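Local coordinates for Red carotenoid protein (RCP) (Nostoc sp., PDB 5FCY), which binds beta-carotene and other carotenoids as a soluble, all-helical relative of the N-terminal domain of the orange carotenoid protein, probably serving in photoprotection, at residues L27-F32 / E129-I134; Q16-L21 / T144-Y149; P9-Y14 / F139-T144. All coordinates share one frame; numbering follows the deposited sequence.

Three helix-to-helix contacts in one all-helical carotenoid-binding fold illustrate how chemistry follows depth. Contact 2 is the buried one, where helix 9-19 meets helix 139-150 through stacked aromatic rings. Contact 3 joins the same two helices nearer their N-terminal ends and farther from the centre of the chain; there a single isoleucine meets a threonine and a glutamine on a partly exposed side. Contact 1 pairs helices 23-35 and 125-136 by leucine packing, and its first helix also lines the carotenoid. Contacts 1 and 2 join at F30 and W18, whose rings touch, and Y14 of contact 3 packs on L130 and I134 of contact 1.

Contact 1: L27-F32 / E129-I134; sequences LALFWF and ELLEGI. With BCR (beta-carotene), chain B.
L29 reaches from helix 23-35 to L130 and L131 of helix 125-136, and the two helices belong to the all-helical fold shared with the N-terminal domain of the orange carotenoid protein. The short helical segments run roughly parallel, at 33°, with axes 10.5 Å apart at closest approach. The spacing is bridged by leucine side chains. From CB, which is directed at the partner helix, the L29 chain continues to CG anti to the backbone N (chi1 -180°), and there it forks. One prong, CD1, lies 3.8 Å from L131 CB and also comes near L131 CA, so it beds against the root of that side chain, while the two side chains run antiparallel alongside one another. The other prong, CD2, approaches L130 CD1 at 4.1 Å, across a side chain set nearly perpendicular to its own, and also packs on W18 of helix 9-19. One turn further on, F32 adds a smaller touch, its CB lying 4.2 Å from L131 CD2, before its ring turns off toward F117.

L27, F30 and W31 face the other way and line the carotenoid pocket. The backbone L27 O and L27 CB both lie along the polyene near C10, and W31 CB is 3.7 Å from C12 of the beta-carotene. One side of the helix thus packs L29 and F32 on its neighbour, while the other meets the pigment. F30 makes the broadest of these approaches: the polyene runs across one face of its ring, with beta-carotene C16 3.5 Å from the plane and over its centre.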
loop_
_atom_site.group_PDB
_atom_site.type_symbol
_atom_site.label_atom_id
_atom_site.label_comp_id
_atom_site.label_asym_id
_atom_site.label_seq_id
_atom_site.Cartn_x
_atom_site.Cartn_y
_atom_site.Cartn_z
ATOM N N LEU A 27 -1.330 -5.135 -4.213
ATOM C CA LEU A 27 -2.258 -4.031 -4.006
ATOM C C LEU A 27 -3.625 -4.539 -3.569
ATOM O O LEU A 27 -4.305 -3.896 -2.761
ATOM C CB LEU A 27 -2.370 -3.204 -5.287
ATOM C CG LEU A 27 -1.181 -2.291 -5.584
ATOM C CD1 LEU A 27 -1.136 -1.918 -7.058
ATOM C CD2 LEU A 27 -1.249 -1.041 -4.718
ATOM N N ALA A 28 -4.043 -5.695 -4.088
ATOM C CA ALA A 28 -5.327 -6.263 -3.692
ATOM C C ALA A 28 -5.317 -6.645 -2.218
ATOM O O ALA A 28 -6.254 -6.330 -1.476
ATOM C CB ALA A 28 -5.656 -7.478 -4.560
ATOM N N LEU A 29 -4.260 -7.329 -1.778
ATOM C CA LEU A 29 -4.148 -7.694 -0.370
ATOM C C LEU A 29 -4.190 -6.456 0.518
ATOM O O LEU A 29 -4.900 -6.424 1.529
ATOM C CB LEU A 29 -2.856 -8.478 -0.141
ATOM C CG LEU A 29 -2.589 -8.939 1.290
ATOM C CD1 LEU A 29 -3.663 -9.902 1.751
ATOM C CD2 LEU A 29 -1.219 -9.581 1.380
ATOM N N PHE A 30 -3.435 -5.420 0.146
ATOM C CA PHE A 30 -3.410 -4.190 0.933
ATOM C C PHE A 30 -4.797 -3.562 1.008
ATOM O O PHE A 30 -5.180 -3.008 2.043
ATOM C CB PHE A 30 -2.405 -3.209 0.314
ATOM C CG PHE A 30 -1.708 -2.298 1.302
ATOM C CD1 PHE A 30 -1.697 -2.556 2.663
ATOM C CD2 PHE A 30 -1.046 -1.170 0.845
ATOM C CE1 PHE A 30 -1.037 -1.711 3.537
ATOM C CE2 PHE A 30 -0.394 -0.322 1.716
ATOM C CZ PHE A 30 -0.392 -0.592 3.064
ATOM N N TRP A 31 -5.566 -3.643 -0.082
ATOM C CA TRP A 31 -6.891 -3.032 -0.114
ATOM C C TRP A 31 -7.870 -3.767 0.792
ATOM O O TRP A 31 -8.641 -3.136 1.523
ATOM C CB TRP A 31 -7.420 -3.003 -1.547
ATOM C CG TRP A 31 -8.888 -2.734 -1.633
ATOM C CD1 TRP A 31 -9.876 -3.648 -1.852
ATOM C CD2 TRP A 31 -9.537 -1.465 -1.495
ATOM N NE1 TRP A 31 -11.101 -3.027 -1.862
ATOM C CE2 TRP A 31 -10.920 -1.686 -1.645
ATOM C CE3 TRP A 31 -9.084 -0.164 -1.260
ATOM C CZ2 TRP A 31 -11.853 -0.656 -1.568
ATOM C CZ3 TRP A 31 -10.011 0.859 -1.185
ATOM C CH2 TRP A 31 -11.380 0.606 -1.339
ATOM N N PHE A 32 -7.865 -5.101 0.753
ATOM C CA PHE A 32 -8.799 -5.857 1.579
ATOM C C PHE A 32 -8.474 -5.703 3.058
ATOM O O PHE A 32 -9.384 -5.583 3.886
ATOM C CB PHE A 32 -8.794 -7.326 1.169
ATOM C CG PHE A 32 -9.529 -7.591 -0.112
ATOM C CD1 PHE A 32 -10.911 -7.520 -0.157
ATOM C CD2 PHE A 32 -8.842 -7.906 -1.270
ATOM C CE1 PHE A 32 -11.592 -7.759 -1.332
ATOM C CE2 PHE A 32 -9.519 -8.146 -2.449
ATOM C CZ PHE A 32 -10.894 -8.073 -2.480
ATOM N N GLU A 129 -4.560 -16.661 2.572
ATOM C CA GLU A 129 -3.889 -17.233 3.733
ATOM C C GLU A 129 -3.148 -16.153 4.514
ATOM O O GLU A 129 -3.256 -16.076 5.743
ATOM C CB GLU A 129 -2.929 -18.337 3.286
ATOM C CG GLU A 129 -2.648 -19.399 4.339
ATOM C CD GLU A 129 -3.785 -20.391 4.490
ATOM O OE1 GLU A 129 -4.534 -20.302 5.486
ATOM O OE2 GLU A 129 -3.933 -21.260 3.606
ATOM N N LEU A 130 -2.394 -15.302 3.810
ATOM C CA LEU A 130 -1.726 -14.181 4.464
ATOM C C LEU A 130 -2.730 -13.270 5.157
ATOM O O LEU A 130 -2.504 -12.835 6.292
ATOM C CB LEU A 130 -0.910 -13.380 3.448
ATOM C CG LEU A 130 0.444 -13.929 2.992
ATOM C CD1 LEU A 130 1.066 -12.974 1.987
ATOM C CD2 LEU A 130 1.387 -14.149 4.168
ATOM N N LEU A 131 -3.842 -12.962 4.487
ATOM C CA LEU A 131 -4.818 -12.039 5.058
ATOM C C LEU A 131 -5.330 -12.547 6.399
ATOM O O LEU A 131 -5.268 -11.838 7.409
ATOM C CB LEU A 131 -5.973 -11.829 4.079
ATOM C CG LEU A 131 -7.123 -10.953 4.582
ATOM C CD1 LEU A 131 -6.620 -9.607 5.075
ATOM C CD2 LEU A 131 -8.153 -10.757 3.488
ATOM N N GLU A 132 -5.843 -13.779 6.430
ATOM C CA GLU A 132 -6.306 -14.347 7.692
ATOM C C GLU A 132 -5.176 -14.394 8.712
ATOM O O GLU A 132 -5.394 -14.159 9.906
ATOM C CB GLU A 132 -6.888 -15.743 7.460
ATOM C CG GLU A 132 -8.049 -15.779 6.465
ATOM C CD GLU A 132 -9.224 -14.915 6.895
ATOM O OE1 GLU A 132 -9.377 -14.681 8.113
ATOM O OE2 GLU A 132 -9.992 -14.467 6.013
ATOM N N GLY A 133 -3.955 -14.685 8.259
ATOM C CA GLY A 133 -2.817 -14.656 9.163
ATOM C C GLY A 133 -2.544 -13.264 9.701
ATOM O O GLY A 133 -2.136 -13.104 10.853
ATOM N N ILE A 134 -2.766 -12.239 8.875
ATOM C CA ILE A 134 -2.571 -10.866 9.330
ATOM C C ILE A 134 -3.733 -10.425 10.210
ATOM O O ILE A 134 -3.548 -9.620 11.129
ATOM C CB ILE A 134 -2.382 -9.926 8.126
ATOM C CG1 ILE A 134 -1.056 -10.233 7.427
ATOM C CG2 ILE A 134 -2.403 -8.463 8.568
ATOM C CD1 ILE A 134 -0.890 -9.565 6.080
HETATM C C1 BCR B . -6.374 -2.692 -10.568
HETATM C C2 BCR B . -7.041 -3.838 -11.325
HETATM C C3 BCR B . -6.324 -5.177 -11.185
HETATM C C4 BCR B . -5.675 -5.326 -9.816
HETATM C C5 BCR B . -6.284 -4.349 -8.841
HETATM C C6 BCR B . -6.178 -3.047 -9.106
HETATM C C7 BCR B . -5.898 -1.971 -8.099
HETATM C C8 BCR B . -5.692 -2.134 -6.775
HETATM C C9 BCR B . -5.415 -0.976 -5.872
HETATM C C10 BCR B . -5.268 -1.201 -4.540
HETATM C C11 BCR B . -4.986 -0.163 -3.532
HETATM C C33 BCR B . -7.030 -4.882 -7.665
HETATM C C31 BCR B . -7.253 -1.456 -10.748
HETATM C C32 BCR B . -5.005 -2.460 -11.185
HETATM C C34 BCR B . -5.317 0.396 -6.484
HETATM C C12 BCR B . -4.839 -0.499 -2.239
HETATM C C13 BCR B . -4.545 0.497 -1.176
HETATM C C14 BCR B . -4.419 0.069 0.109
HETATM C C15 BCR B . -4.124 0.934 1.260
HETATM C C16 BCR B . -4.033 0.447 2.506
HETATM C C17 BCR B . -3.737 1.361 3.620
HETATM C C18 BCR B . -3.633 0.980 4.909
HETATM C C19 BCR B . -3.313 2.033 5.910
HETATM C C20 BCR B . -3.101 1.798 7.210
HETATM C C21 BCR B . -2.783 2.912 8.116
HETATM C C22 BCR B . -2.591 2.750 9.440
HETATM C C23 BCR B . -2.301 3.964 10.256
HETATM C C24 BCR B . -2.204 3.944 11.591
HETATM C C25 BCR B . -1.932 5.153 12.422
HETATM C C26 BCR B . -1.825 6.387 11.927
HETATM C C27 BCR B . -0.539 7.148 12.153
HETATM C C28 BCR B . 0.121 6.642 13.430
HETATM C C29 BCR B . -0.920 6.197 14.451
HETATM C C30 BCR B . -1.768 5.040 13.924
HETATM C C35 BCR B . -4.386 1.934 -1.588
HETATM C C36 BCR B . -3.840 -0.464 5.276
HETATM C C37 BCR B . -2.709 1.366 10.014
HETATM C C38 BCR B . -2.983 7.068 11.241
HETATM C C39 BCR B . -3.156 5.082 14.547
HETATM C C40 BCR B . -1.088 3.733 14.316
#

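Contact 2: Q16-L21 / T144-Y149; sequences QSWQKL and TLFRDY
W18 of helix 9-19 and Y149 of helix 139-150 lie face to face, the six-membered ring of the indole 3.7 Å from the phenol ring between centroids and their planes only 13° apart. The side chains cross at about a right angle, yet the rings overlap flat. In each, CG stands anti to the backbone N (chi1 -159° for W18, 168° for Y149), which carries both rings into the space between the two helices. Y149 CE2 sits over the outer part of the indole face, and W18 CD2 lies over the centre of the phenol. The hydroxyl comes near the pyrrole nitrogen, but the angle is poor; Y149 OH is instead hydrogen-bonded to Q26 OE1, and W18 NE1 makes a weak bond to Q26 O.

The indole's far rim is met edge-on: W18 CZ3 is 4.1 Å from F146 CD1, an approach near the plane of both rings, and L145 CG lies beside the same atom. With an alanine in place of W18, Y149 would probably lose its stacking partner and F146 CD1 the indole edge beside it. At the polar margin one water links Q19 NE2 to Y149 O, 3.0 Å from the latter.

F30 meets both stacked rings at steep angles and, with F146, lines the beta-carotene pocket; W18 and Y149 back it as a second aromatic layer in this helical carotenoid-binding domain.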
loop_
_atom_site.group_PDB
_atom_site.type_symbol
_atom_site.label_atom_id
_atom_site.label_comp_id
_atom_site.label_asym_id
_atom_site.label_seq_id
_atom_site.Cartn_x
_atom_site.Cartn_y
_atom_site.Cartn_z
ATOM N N GLN A 16 7.963 -10.608 3.679
ATOM C CA GLN A 16 8.584 -11.340 2.581
ATOM C C GLN A 16 7.544 -12.082 1.752
ATOM O O GLN A 16 7.619 -12.094 0.519
ATOM C CB GLN A 16 9.638 -12.309 3.118
ATOM C CG GLN A 16 11.042 -11.726 3.157
ATOM C CD GLN A 16 12.084 -12.727 3.618
ATOM O OE1 GLN A 16 12.779 -13.338 2.803
ATOM N NE2 GLN A 16 12.204 -12.895 4.932
ATOM N N SER A 17 6.565 -12.709 2.406
ATOM C CA SER A 17 5.490 -13.355 1.662
ATOM C C SER A 17 4.693 -12.333 0.865
ATOM O O SER A 17 4.300 -12.590 -0.279
ATOM C CB SER A 17 4.576 -14.122 2.614
ATOM O OG SER A 17 5.266 -15.192 3.235
ATOM N N TRP A 18 4.448 -11.161 1.455
ATOM C CA TRP A 18 3.730 -10.104 0.753
ATOM C C TRP A 18 4.511 -9.635 -0.468
ATOM O O TRP A 18 3.922 -9.317 -1.508
ATOM C CB TRP A 18 3.468 -8.944 1.715
ATOM C CG TRP A 18 2.343 -8.025 1.325
ATOM C CD1 TRP A 18 1.824 -7.834 0.078
ATOM C CD2 TRP A 18 1.599 -7.174 2.204
ATOM N NE1 TRP A 18 0.803 -6.914 0.128
ATOM C CE2 TRP A 18 0.646 -6.495 1.422
ATOM C CE3 TRP A 18 1.646 -6.922 3.578
ATOM C CZ2 TRP A 18 -0.250 -5.581 1.967
ATOM C CZ3 TRP A 18 0.759 -6.014 4.117
ATOM C CH2 TRP A 18 -0.177 -5.355 3.314
ATOM N N GLN A 19 5.840 -9.601 -0.365
ATOM C CA GLN A 19 6.684 -9.111 -1.446
ATOM C C GLN A 19 6.926 -10.145 -2.539
ATOM O O GLN A 19 7.544 -9.809 -3.554
ATOM C CB GLN A 19 8.027 -8.642 -0.879
ATOM C CG GLN A 19 7.940 -7.347 -0.091
ATOM C CD GLN A 19 9.118 -7.150 0.843
ATOM O OE1 GLN A 19 9.624 -8.105 1.430
ATOM N NE2 GLN A 19 9.557 -5.907 0.987
ATOM N N LYS A 20 6.465 -11.382 -2.360
ATOM C CA LYS A 20 6.599 -12.409 -3.382
ATOM C C LYS A 20 5.416 -12.450 -4.338
ATOM O O LYS A 20 5.502 -13.111 -5.377
ATOM C CB LYS A 20 6.760 -13.786 -2.730
ATOM C CG LYS A 20 8.068 -13.967 -1.985
ATOM C CD LYS A 20 7.988 -15.128 -1.007
ATOM C CE LYS A 20 9.246 -15.241 -0.155
ATOM N NZ LYS A 20 9.017 -16.063 1.072
ATOM N N LEU A 21 4.325 -11.764 -4.013
ATOM C CA LEU A 21 3.139 -11.764 -4.850
ATOM C C LEU A 21 3.340 -10.851 -6.057
ATOM O O LEU A 21 4.263 -10.034 -6.108
ATOM C CB LEU A 21 1.922 -11.309 -4.046
ATOM C CG LEU A 21 1.732 -11.945 -2.667
ATOM C CD1 LEU A 21 0.512 -11.349 -1.975
ATOM C CD2 LEU A 21 1.605 -13.460 -2.777
ATOM N N THR A 144 3.117 -2.256 12.741
ATOM C CA THR A 144 4.519 -2.574 12.496
ATOM C C THR A 144 4.689 -3.287 11.161
ATOM O O THR A 144 5.599 -2.968 10.386
ATOM C CB THR A 144 5.063 -3.431 13.638
ATOM O OG1 THR A 144 4.858 -2.751 14.884
ATOM C CG2 THR A 144 6.551 -3.702 13.457
ATOM N N LEU A 145 3.818 -4.255 10.874
ATOM C CA LEU A 145 3.866 -4.947 9.591
ATOM C C LEU A 145 3.715 -3.963 8.436
ATOM O O LEU A 145 4.519 -3.962 7.495
ATOM C CB LEU A 145 2.774 -6.018 9.542
ATOM C CG LEU A 145 2.472 -6.656 8.184
ATOM C CD1 LEU A 145 3.709 -7.315 7.601
ATOM C CD2 LEU A 145 1.341 -7.661 8.318
ATOM N N PHE A 146 2.691 -3.109 8.497
ATOM C CA PHE A 146 2.418 -2.192 7.394
ATOM C C PHE A 146 3.569 -1.214 7.191
ATOM O O PHE A 146 3.964 -0.940 6.052
ATOM C CB PHE A 146 1.116 -1.433 7.654
ATOM C CG PHE A 146 -0.075 -2.324 7.886
ATOM C CD1 PHE A 146 -0.174 -3.554 7.258
ATOM C CD2 PHE A 146 -1.093 -1.931 8.738
ATOM C CE1 PHE A 146 -1.265 -4.372 7.473
ATOM C CE2 PHE A 146 -2.188 -2.744 8.955
ATOM C CZ PHE A 146 -2.273 -3.966 8.324
ATOM N N ARG A 147 4.116 -0.676 8.282
ATOM C CA ARG A 147 5.230 0.259 8.165
ATOM C C ARG A 147 6.416 -0.383 7.459
ATOM O O ARG A 147 7.038 0.237 6.589
ATOM C CB ARG A 147 5.640 0.761 9.549
ATOM C CG ARG A 147 4.613 1.672 10.202
ATOM C CD ARG A 147 5.054 2.134 11.585
ATOM N NE ARG A 147 6.352 2.807 11.552
ATOM C CZ ARG A 147 7.523 2.217 11.789
ATOM N NH1 ARG A 147 7.585 0.923 12.087
ATOM N NH2 ARG A 147 8.644 2.926 11.728
ATOM N N ASP A 148 6.746 -1.627 7.815
ATOM C CA ASP A 148 7.880 -2.295 7.185
ATOM C C ASP A 148 7.579 -2.673 5.741
ATOM O O ASP A 148 8.496 -2.737 4.916
ATOM C CB ASP A 148 8.269 -3.542 7.981
ATOM C CG ASP A 148 8.602 -3.233 9.426
ATOM O OD1 ASP A 148 9.070 -2.108 9.710
ATOM O OD2 ASP A 148 8.396 -4.118 10.281
ATOM N N TYR A 149 6.310 -2.928 5.418
ATOM C CA TYR A 149 5.951 -3.295 4.052
ATOM C C TYR A 149 6.078 -2.102 3.109
ATOM O O TYR A 149 6.641 -2.222 2.015
ATOM C CB TYR A 149 4.532 -3.870 4.026
ATOM C CG TYR A 149 3.949 -4.027 2.642
ATOM C CD1 TYR A 149 4.587 -4.796 1.680
ATOM C CD2 TYR A 149 2.753 -3.414 2.301
ATOM C CE1 TYR A 149 4.056 -4.940 0.416
ATOM C CE2 TYR A 149 2.214 -3.553 1.041
ATOM C CZ TYR A 149 2.870 -4.319 0.102
ATOM O OH TYR A 149 2.342 -4.465 -1.158
HETATM O O HOH W 1 8.084 -3.623 -0.152
#

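Contact 3: P9-Y14 / F139-T144; sequences PTIRKY and FEQQIT. With BCR (beta-carotene), chain B.
I11 CD1 meets T144 CG2 at 3.9 Å, and this methyl pair is the tight part of the contact. The isoleucine reaches it by an extended branch: CG1 lies anti to the carbonyl carbon, and chi2 of 175° carries CD1 straight out from helix 9-19. The side chains cross at about a right angle and touch methyl to methyl. The same CD1 also lies against the preceding turn of helix 139-150, 4.2 Å from Q141 O and 4.4 Å from Q141 CB. I11 is the one buried residue of the three that touch.

The partner face is held in shape by a bond of its own. T144 OG1, placed beside the backbone N by chi1 of -56°, donates to E140 O at 2.8 Å, with the donor tilted from the carbonyl plane. T144 N reaches that oxygen too, from the opposite face, so two donors grip it. With the hydroxyl tied back along the helix, the methyl CG2 is the group that meets I11.

Beyond this patch the packing is sparse. The side of the partly exposed Q141 is looser, touched across the contact only by I11 CD1 at the longer distances above, and its OE1 has a weak hydrogen bond to G138 N, just ahead of helix 139-150. On another side of helix 139-150, I143 turns to the pigment, its CD1 lying close to beta-carotene C40 and also over the face of the F139 ring.

The contact lies well off the centre of the chain; Y14, one turn on from I11, packs on L145 of helix 139-150 and on L130 and I134 of helix 125-136, and Y14 OH probably bonds to G133 O, so helix 9-19 rests against both.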
loop_
_atom_site.group_PDB
_atom_site.type_symbol
_atom_site.label_atom_id
_atom_site.label_comp_id
_atom_site.label_asym_id
_atom_site.label_seq_id
_atom_site.Cartn_x
_atom_site.Cartn_y
_atom_site.Cartn_z
ATOM N N PRO A 9 9.938 -12.104 14.402
ATOM C CA PRO A 9 10.415 -12.672 13.132
ATOM C C PRO A 9 9.280 -13.102 12.223
ATOM O O PRO A 9 9.486 -13.224 11.009
ATOM C CB PRO A 9 11.281 -13.865 13.570
ATOM C CG PRO A 9 11.033 -14.038 15.026
ATOM C CD PRO A 9 10.682 -12.686 15.534
ATOM N N THR A 10 8.085 -13.326 12.774
ATOM C CA THR A 10 6.923 -13.632 11.950
ATOM C C THR A 10 6.495 -12.429 11.117
ATOM O O THR A 10 5.896 -12.599 10.050
ATOM C CB THR A 10 5.767 -14.096 12.835
ATOM O OG1 THR A 10 5.555 -13.139 13.880
ATOM C CG2 THR A 10 6.076 -15.456 13.447
ATOM N N ILE A 11 6.786 -11.214 11.586
ATOM C CA ILE A 11 6.446 -10.018 10.819
ATOM C C ILE A 11 7.239 -9.980 9.517
ATOM O O ILE A 11 6.689 -9.707 8.445
ATOM C CB ILE A 11 6.677 -8.753 11.667
ATOM C CG1 ILE A 11 5.668 -8.711 12.818
ATOM C CG2 ILE A 11 6.551 -7.494 10.811
ATOM C CD1 ILE A 11 5.877 -7.574 13.802
ATOM N N ARG A 12 8.543 -10.258 9.590
ATOM C CA ARG A 12 9.355 -10.288 8.378
ATOM C C ARG A 12 8.869 -11.354 7.406
ATOM O O ARG A 12 8.962 -11.171 6.187
ATOM C CB ARG A 12 10.823 -10.522 8.734
ATOM C CG ARG A 12 11.447 -9.385 9.526
ATOM C CD ARG A 12 12.934 -9.607 9.748
ATOM N NE ARG A 12 13.204 -10.686 10.697
ATOM C CZ ARG A 12 13.297 -10.533 12.015
ATOM N NH1 ARG A 12 13.141 -9.338 12.575
ATOM N NH2 ARG A 12 13.549 -11.583 12.784
ATOM N N LYS A 13 8.349 -12.472 7.918
ATOM C CA LYS A 13 7.826 -13.514 7.041
ATOM C C LYS A 13 6.581 -13.038 6.303
ATOM O O LYS A 13 6.399 -13.348 5.119
ATOM C CB LYS A 13 7.528 -14.778 7.846
ATOM C CG LYS A 13 8.735 -15.686 8.032
ATOM C CD LYS A 13 8.921 -16.617 6.840
ATOM C CE LYS A 13 10.251 -17.360 6.908
ATOM N NZ LYS A 13 10.402 -18.369 5.820
ATOM N N TYR A 14 5.707 -12.293 6.982
ATOM C CA TYR A 14 4.574 -11.679 6.296
ATOM C C TYR A 14 5.056 -10.703 5.229
ATOM O O TYR A 14 4.568 -10.715 4.093
ATOM C CB TYR A 14 3.670 -10.961 7.297
ATOM C CG TYR A 14 2.857 -11.878 8.178
ATOM C CD1 TYR A 14 1.785 -12.594 7.668
ATOM C CD2 TYR A 14 3.148 -12.009 9.528
ATOM C CE1 TYR A 14 1.034 -13.429 8.474
ATOM C CE2 TYR A 14 2.405 -12.838 10.341
ATOM C CZ TYR A 14 1.349 -13.545 9.810
ATOM O OH TYR A 14 0.609 -14.372 10.623
ATOM N N PHE A 139 -3.161 -5.313 16.671
ATOM C CA PHE A 139 -3.219 -3.999 16.039
ATOM C C PHE A 139 -1.843 -3.353 15.922
ATOM O O PHE A 139 -1.508 -2.787 14.878
ATOM C CB PHE A 139 -4.166 -3.085 16.822
ATOM C CG PHE A 139 -4.342 -1.722 16.210
ATOM C CD1 PHE A 139 -4.693 -1.584 14.876
ATOM C CD2 PHE A 139 -4.169 -0.579 16.973
ATOM C CE1 PHE A 139 -4.858 -0.333 14.311
ATOM C CE2 PHE A 139 -4.334 0.675 16.416
ATOM C CZ PHE A 139 -4.680 0.797 15.082
ATOM N N GLU A 140 -1.032 -3.435 16.977
ATOM C CA GLU A 140 0.281 -2.807 16.923
ATOM C C GLU A 140 1.265 -3.601 16.073
ATOM O O GLU A 140 2.132 -3.004 15.424
ATOM C CB GLU A 140 0.824 -2.609 18.338
ATOM C CG GLU A 140 0.041 -1.575 19.125
ATOM C CD GLU A 140 0.729 -1.183 20.413
ATOM O OE1 GLU A 140 1.975 -1.096 20.415
ATOM O OE2 GLU A 140 0.024 -0.967 21.420
ATOM N N GLN A 141 1.149 -4.932 16.052
ATOM C CA GLN A 141 1.954 -5.722 15.124
ATOM C C GLN A 141 1.533 -5.481 13.682
ATOM O O GLN A 141 2.374 -5.506 12.777
ATOM C CB GLN A 141 1.843 -7.209 15.456
ATOM C CG GLN A 141 2.503 -7.607 16.763
ATOM C CD GLN A 141 1.560 -8.365 17.674
ATOM O OE1 GLN A 141 1.310 -9.556 17.481
ATOM N NE2 GLN A 141 1.023 -7.672 18.672
ATOM N N GLN A 142 0.239 -5.255 13.448
ATOM C CA GLN A 142 -0.225 -4.913 12.108
ATOM C C GLN A 142 0.381 -3.593 11.646
ATOM O O GLN A 142 0.904 -3.493 10.531
ATOM C CB GLN A 142 -1.752 -4.847 12.092
ATOM C CG GLN A 142 -2.420 -6.166 12.430
ATOM C CD GLN A 142 -3.926 -6.057 12.484
ATOM O OE1 GLN A 142 -4.488 -4.970 12.357
ATOM N NE2 GLN A 142 -4.593 -7.188 12.675
ATOM N N ILE A 143 0.321 -2.567 12.497
ATOM C CA ILE A 143 0.955 -1.290 12.176
ATOM C C ILE A 143 2.433 -1.501 11.879
ATOM O O ILE A 143 2.968 -0.990 10.889
ATOM C CB ILE A 143 0.751 -0.285 13.325
ATOM C CG1 ILE A 143 -0.739 -0.051 13.577
ATOM C CG2 ILE A 143 1.433 1.049 13.011
ATOM C CD1 ILE A 143 -1.035 0.463 14.956
ATOM N N THR A 144 3.117 -2.256 12.741
ATOM C CA THR A 144 4.519 -2.574 12.496
ATOM C C THR A 144 4.689 -3.287 11.161
ATOM O O THR A 144 5.599 -2.968 10.386
ATOM C CB THR A 144 5.063 -3.431 13.638
ATOM O OG1 THR A 144 4.858 -2.751 14.884
ATOM C CG2 THR A 144 6.551 -3.702 13.457
HETATM C C1 BCR B . -6.374 -2.692 -10.568
HETATM C C2 BCR B . -7.041 -3.838 -11.325
HETATM C C3 BCR B . -6.324 -5.177 -11.185
HETATM C C4 BCR B . -5.675 -5.326 -9.816
HETATM C C5 BCR B . -6.284 -4.349 -8.841
HETATM C C6 BCR B . -6.178 -3.047 -9.106
HETATM C C7 BCR B . -5.898 -1.971 -8.099
HETATM C C8 BCR B . -5.692 -2.134 -6.775
HETATM C C9 BCR B . -5.415 -0.976 -5.872
HETATM C C10 BCR B . -5.268 -1.201 -4.540
HETATM C C11 BCR B . -4.986 -0.163 -3.532
HETATM C C33 BCR B . -7.030 -4.882 -7.665
HETATM C C31 BCR B . -7.253 -1.456 -10.748
HETATM C C32 BCR B . -5.005 -2.460 -11.185
HETATM C C34 BCR B . -5.317 0.396 -6.484
HETATM C C12 BCR B . -4.839 -0.499 -2.239
HETATM C C13 BCR B . -4.545 0.497 -1.176
HETATM C C14 BCR B . -4.419 0.069 0.109
HETATM C C15 BCR B . -4.124 0.934 1.260
HETATM C C16 BCR B . -4.033 0.447 2.506
HETATM C C17 BCR B . -3.737 1.361 3.620
HETATM C C18 BCR B . -3.633 0.980 4.909
HETATM C C19 BCR B . -3.313 2.033 5.910
HETATM C C20 BCR B . -3.101 1.798 7.210
HETATM C C21 BCR B . -2.783 2.912 8.116
HETATM C C22 BCR B . -2.591 2.750 9.440
HETATM C C23 BCR B . -2.301 3.964 10.256
HETATM C C24 BCR B . -2.204 3.944 11.591
HETATM C C25 BCR B . -1.932 5.153 12.422
HETATM C C26 BCR B . -1.825 6.387 11.927
HETATM C C27 BCR B . -0.539 7.148 12.153
HETATM C C28 BCR B . 0.121 6.642 13.430
HETATM C C29 BCR B . -0.920 6.197 14.451
HETATM C C30 BCR B . -1.768 5.040 13.924
HETATM C C35 BCR B . -4.386 1.934 -1.588
HETATM C C36 BCR B . -3.840 -0.464 5.276
HETATM C C37 BCR B . -2.709 1.366 10.014
HETATM C C38 BCR B . -2.983 7.068 11.241
HETATM C C39 BCR B . -3.156 5.082 14.547
HETATM C C40 BCR B . -1.088 3.733 14.316
#